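Protein LEC-6 (Caenorhabditis elegans, PDB 3VV1) binds galactose-containing glycans as a galectin, with a preference for saccharides that carry fucose linked to galactose. Local coordinates at residues G45-S56 and Q106-N117. Sequence-based numbering, arbitrary orientation.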
loop_
_atom_site.group_PDB
_atom_site.type_symbol
_atom_site.label_atom_id
_atom_site.label_comp_id
_atom_site.label_asym_id
_atom_site.label_seq_id
_atom_site.Cartn_x
_atom_site.Cartn_y
_atom_site.Cartn_z
ATOM N N GLY A 45 -9.217 -13.406 -4.083
ATOM C CA GLY A 45 -10.124 -12.316 -4.330
ATOM C C GLY A 45 -9.473 -10.975 -4.538
ATOM O O GLY A 45 -10.197 -9.966 -4.654
ATOM N N ALA A 46 -8.147 -10.952 -4.641
ATOM C CA ALA A 46 -7.443 -9.662 -4.925
ATOM C C ALA A 46 -8.007 -9.001 -6.187
ATOM O O ALA A 46 -8.314 -9.721 -7.192
ATOM C CB ALA A 46 -5.938 -9.942 -5.114
ATOM N N ARG A 47 -8.087 -7.663 -6.189
ATOM C CA ARG A 47 -8.577 -6.918 -7.315
ATOM C C ARG A 47 -7.572 -5.822 -7.640
ATOM O O ARG A 47 -7.267 -5.025 -6.760
ATOM C CB ARG A 47 -9.958 -6.292 -7.022
ATOM C CG ARG A 47 -10.488 -5.400 -8.137
ATOM C CD ARG A 47 -11.861 -4.814 -7.824
ATOM N NE ARG A 47 -12.844 -5.856 -7.585
ATOM C CZ ARG A 47 -13.739 -6.226 -8.500
ATOM N NH1 ARG A 47 -13.780 -5.599 -9.712
ATOM N NH2 ARG A 47 -14.555 -7.206 -8.200
ATOM N N LEU A 48 -7.213 -5.683 -8.913
ATOM C CA LEU A 48 -6.396 -4.590 -9.378
ATOM C C LEU A 48 -7.287 -3.742 -10.309
ATOM O O LEU A 48 -7.834 -4.290 -11.271
ATOM C CB LEU A 48 -5.223 -5.164 -10.219
ATOM C CG LEU A 48 -4.435 -4.094 -11.038
ATOM C CD1 LEU A 48 -3.731 -3.088 -10.100
ATOM C CD2 LEU A 48 -3.396 -4.853 -11.920
ATOM N N ARG A 49 -7.433 -2.448 -10.020
ATOM C CA ARG A 49 -8.226 -1.539 -10.824
ATOM C C ARG A 49 -7.288 -0.489 -11.392
ATOM O O ARG A 49 -6.582 0.213 -10.608
ATOM C CB ARG A 49 -9.320 -0.869 -10.004
ATOM C CG ARG A 49 -10.109 0.131 -10.857
ATOM C CD ARG A 49 -11.489 0.518 -10.261
ATOM N NE ARG A 49 -11.341 0.804 -8.845
ATOM C CZ ARG A 49 -10.732 1.897 -8.367
ATOM N NH1 ARG A 49 -10.255 2.800 -9.223
ATOM N NH2 ARG A 49 -10.589 2.072 -7.062
ATOM N N LEU A 50 -7.310 -0.337 -12.727
ATOM C CA LEU A 50 -6.476 0.649 -13.412
ATOM C C LEU A 50 -7.363 1.585 -14.165
ATOM O O LEU A 50 -8.337 1.118 -14.789
ATOM C CB LEU A 50 -5.602 -0.099 -14.417
ATOM C CG LEU A 50 -4.629 -1.094 -13.802
ATOM C CD1 LEU A 50 -3.993 -1.872 -14.951
ATOM C CD2 LEU A 50 -3.554 -0.384 -12.995
ATOM N N VAL A 51 -7.064 2.884 -14.131
ATOM C CA VAL A 51 -7.777 3.779 -15.086
ATOM C C VAL A 51 -6.677 4.156 -16.058
ATOM O O VAL A 51 -5.611 4.660 -15.624
ATOM C CB VAL A 51 -8.339 5.015 -14.376
ATOM C CG1 VAL A 51 -8.926 5.998 -15.435
ATOM C CG2 VAL A 51 -9.450 4.564 -13.407
ATOM N N LEU A 52 -6.914 3.863 -17.320
ATOM C CA LEU A 52 -5.854 3.917 -18.347
ATOM C C LEU A 52 -6.304 4.644 -19.591
ATOM O O LEU A 52 -7.486 4.726 -19.898
ATOM C CB LEU A 52 -5.482 2.473 -18.800
ATOM C CG LEU A 52 -5.146 1.363 -17.882
ATOM C CD1 LEU A 52 -5.061 0.065 -18.637
ATOM C CD2 LEU A 52 -3.783 1.759 -17.257
ATOM N N LEU A 53 -5.337 5.219 -20.298
ATOM C CA LEU A 53 -5.583 5.854 -21.595
ATOM C C LEU A 53 -4.541 5.273 -22.571
ATOM O O LEU A 53 -3.368 5.618 -22.471
ATOM C CB LEU A 53 -5.384 7.393 -21.452
ATOM C CG LEU A 53 -5.366 8.252 -22.713
ATOM C CD1 LEU A 53 -6.751 8.493 -23.207
ATOM C CD2 LEU A 53 -4.793 9.657 -22.417
ATOM N N PRO A 54 -4.945 4.372 -23.487
ATOM C CA PRO A 54 -3.982 3.866 -24.453
ATOM C C PRO A 54 -3.539 5.045 -25.310
ATOM O O PRO A 54 -4.360 5.926 -25.621
ATOM C CB PRO A 54 -4.812 2.860 -25.288
ATOM C CG PRO A 54 -5.971 2.491 -24.412
ATOM C CD PRO A 54 -6.297 3.796 -23.720
ATOM N N THR A 55 -2.256 5.088 -25.687
ATOM C CA THR A 55 -1.716 6.241 -26.460
ATOM C C THR A 55 -1.254 5.756 -27.832
ATOM O O THR A 55 -1.208 4.545 -28.087
ATOM C CB THR A 55 -0.511 6.912 -25.760
ATOM O OG1 THR A 55 0.592 5.992 -25.796
ATOM C CG2 THR A 55 -0.850 7.344 -24.313
ATOM N N SER A 56 -0.955 6.705 -28.720
ATOM C CA SER A 56 -0.405 6.396 -30.032
ATOM C C SER A 56 1.126 6.295 -29.987
ATOM O O SER A 56 1.765 6.210 -31.025
ATOM C CB SER A 56 -0.950 7.428 -31.055
ATOM O OG SER A 56 -2.396 7.601 -30.833
ATOM N N GLN A 106 -7.437 3.713 -28.948
ATOM C CA GLN A 106 -6.432 4.692 -28.523
ATOM C C GLN A 106 -7.104 6.020 -28.209
ATOM O O GLN A 106 -8.107 6.405 -28.859
ATOM C CB GLN A 106 -5.245 4.784 -29.528
ATOM C CG GLN A 106 -4.329 3.515 -29.421
ATOM C CD GLN A 106 -3.537 3.239 -30.674
ATOM O OE1 GLN A 106 -4.106 3.178 -31.761
ATOM N NE2 GLN A 106 -2.228 3.059 -30.535
ATOM N N ASN A 107 -6.568 6.700 -27.186
ATOM C CA ASN A 107 -7.009 8.058 -26.824
ATOM C C ASN A 107 -8.446 8.088 -26.211
ATOM O O ASN A 107 -9.074 9.133 -26.204
ATOM C CB ASN A 107 -6.796 9.036 -28.009
ATOM C CG ASN A 107 -5.325 9.025 -28.489
ATOM O OD1 ASN A 107 -4.445 9.324 -27.688
ATOM N ND2 ASN A 107 -5.056 8.611 -29.758
ATOM N N LYS A 108 -8.928 6.943 -25.736
ATOM C CA LYS A 108 -10.150 6.891 -24.871
ATOM C C LYS A 108 -9.767 6.373 -23.484
ATOM O O LYS A 108 -8.734 5.774 -23.327
ATOM C CB LYS A 108 -11.285 6.035 -25.519
ATOM C CG LYS A 108 -11.802 6.483 -26.897
ATOM C CD LYS A 108 -12.333 7.884 -26.795
ATOM C CE LYS A 108 -13.184 8.309 -27.996
ATOM N NZ LYS A 108 -13.713 9.715 -27.818
ATOM N N ILE A 109 -10.575 6.676 -22.462
ATOM C CA ILE A 109 -10.274 6.311 -21.098
ATOM C C ILE A 109 -11.008 5.021 -20.745
ATOM O O ILE A 109 -12.197 4.872 -21.069
ATOM C CB ILE A 109 -10.702 7.420 -20.100
ATOM C CG1 ILE A 109 -10.074 8.755 -20.481
ATOM C CG2 ILE A 109 -10.298 7.017 -18.675
ATOM C CD1 ILE A 109 -10.703 9.978 -19.857
ATOM N N TYR A 110 -10.314 4.106 -20.057
ATOM C CA TYR A 110 -10.934 2.830 -19.647
ATOM C C TYR A 110 -10.597 2.533 -18.210
ATOM O O TYR A 110 -9.461 2.763 -17.741
ATOM C CB TYR A 110 -10.364 1.647 -20.503
ATOM C CG TYR A 110 -10.739 1.846 -21.951
ATOM C CD1 TYR A 110 -11.936 1.381 -22.431
ATOM C CD2 TYR A 110 -9.894 2.552 -22.840
ATOM C CE1 TYR A 110 -12.343 1.613 -23.723
ATOM C CE2 TYR A 110 -10.277 2.782 -24.135
ATOM C CZ TYR A 110 -11.522 2.336 -24.583
ATOM O OH TYR A 110 -11.914 2.566 -25.876
ATOM N N THR A 111 -11.559 1.931 -17.522
ATOM C CA THR A 111 -11.330 1.329 -16.249
ATOM C C THR A 111 -11.175 -0.169 -16.459
ATOM O O THR A 111 -12.096 -0.846 -16.926
ATOM C CB THR A 111 -12.459 1.649 -15.275
ATOM O OG1 THR A 111 -12.471 3.051 -14.983
ATOM C CG2 THR A 111 -12.273 0.844 -13.944
ATOM N N LEU A 112 -9.983 -0.658 -16.167
ATOM C CA LEU A 112 -9.627 -2.104 -16.417
ATOM C C LEU A 112 -9.367 -2.754 -15.102
ATOM O O LEU A 112 -8.573 -2.258 -14.288
ATOM C CB LEU A 112 -8.366 -2.154 -17.306
ATOM C CG LEU A 112 -7.722 -3.535 -17.517
ATOM C CD1 LEU A 112 -8.710 -4.373 -18.315
ATOM C CD2 LEU A 112 -6.362 -3.377 -18.286
ATOM N N GLU A 113 -10.107 -3.821 -14.846
ATOM C CA GLU A 113 -9.943 -4.507 -13.545
ATOM C C GLU A 113 -9.616 -5.964 -13.747
ATOM O O GLU A 113 -10.167 -6.614 -14.629
ATOM C CB GLU A 113 -11.218 -4.370 -12.733
ATOM C CG GLU A 113 -11.568 -2.934 -12.490
ATOM C CD GLU A 113 -12.918 -2.841 -11.820
ATOM O OE1 GLU A 113 -12.973 -2.962 -10.542
ATOM O OE2 GLU A 113 -13.963 -2.715 -12.568
ATOM N N PHE A 114 -8.749 -6.483 -12.884
ATOM C CA PHE A 114 -8.430 -7.903 -12.833
ATOM C C PHE A 114 -8.856 -8.373 -11.420
ATOM O O PHE A 114 -8.572 -7.709 -10.415
ATOM C CB PHE A 114 -6.911 -8.087 -12.935
ATOM C CG PHE A 114 -6.312 -7.575 -14.250
ATOM C CD1 PHE A 114 -6.016 -6.218 -14.418
ATOM C CD2 PHE A 114 -6.156 -8.445 -15.351
ATOM C CE1 PHE A 114 -5.519 -5.728 -15.672
ATOM C CE2 PHE A 114 -5.605 -7.983 -16.572
ATOM C CZ PHE A 114 -5.291 -6.618 -16.718
ATOM N N VAL A 115 -9.461 -9.550 -11.364
ATOM C CA VAL A 115 -9.933 -10.101 -10.065
ATOM C C VAL A 115 -9.480 -11.545 -10.037
ATOM O O VAL A 115 -9.806 -12.321 -10.955
ATOM C CB VAL A 115 -11.459 -10.064 -9.896
ATOM C CG1 VAL A 115 -11.829 -10.519 -8.444
ATOM C CG2 VAL A 115 -11.958 -8.650 -10.172
ATOM N N SER A 116 -8.726 -11.942 -9.015
ATOM C CA SER A 116 -8.152 -13.297 -8.984
ATOM C C SER A 116 -8.714 -14.133 -7.884
ATOM O O SER A 116 -8.604 -13.774 -6.713
ATOM C CB SER A 116 -6.661 -13.186 -8.688
ATOM O OG SER A 116 -6.123 -14.491 -8.676
ATOM N N ASN A 117 -9.297 -15.259 -8.243
ATOM C CA ASN A 117 -9.837 -16.178 -7.242
ATOM C C ASN A 117 -10.022 -17.556 -7.820
ATOM O O ASN A 117 -10.498 -17.673 -8.994
ATOM C CB ASN A 117 -11.163 -15.728 -6.749
ATOM C CG ASN A 117 -11.380 -16.110 -5.281
ATOM O OD1 ASN A 117 -10.786 -17.066 -4.702
ATOM N ND2 ASN A 117 -12.189 -15.289 -4.654
HETATM O O HOH W 1 -1.823 9.367 -28.006
#
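Arg-47 and Glu-113 form a salt bridge across two neighbouring antiparallel strands, 46-54 and 110-117, in the sheet of the galectin beta-sandwich that backs the glycan-binding one. The pair is a compact example of how an extended ladder divides its side chains between a mixed, partly exposed outer face and an apolar interior. The Arg-47 chain can be followed outward. Its CB lies 3.9 Å from Phe-114 O, and CG stays close to the same carbonyl, with Val-115 CG2 beginning to come near. CD then passes Glu-113 OE1 at 3.5 Å. Beyond it the bend at chi3 (-59°) brings the guanidinium to Val-115 and Glu-113. Val-115 CG2 lies over one face of the group, 3.4 Å from CZ, and is also the nearest neighbour of NE and NH2 across the strands, while NH1 makes the salt bridge of 2.9 Å to Glu-113 OE1. That oxygen is met from above the carboxylate plane, the two flat groups being turned 51° apart. Arg-49 lies alongside Glu-113 on the same face, CG against CG; its NE stays 4.4 Å from Glu-113 OE1, beyond a salt bridge, and may still help stabilise the acid's charge.

Toward the other sheet, Leu-48, Leu-50, Leu-52, Leu-112 and Phe-114 form an apolar layer. Leu-50 CD1 meets the edge of the Phe-114 ring, while Leu-52 CD1 touches Leu-112 CD2 at 3.7 Å; Ile-63 of strand 60-66 covers Leu-50 and Leu-112 from the facing sheet. Paired backbone bonds bind Leu-48 to Phe-114, Leu-50 to Leu-112 and Leu-52 to Tyr-110. At one end Gly-45 and Ala-46 both face Ser-116, a G1 beta bulge. At the other, Gln-106 NE2 donates to Thr-55 O, and Asn-107 ND2 reaches Ser-56 OG at 3.0 Å, while a water bridges Ser-56 N and Asn-107 OD1.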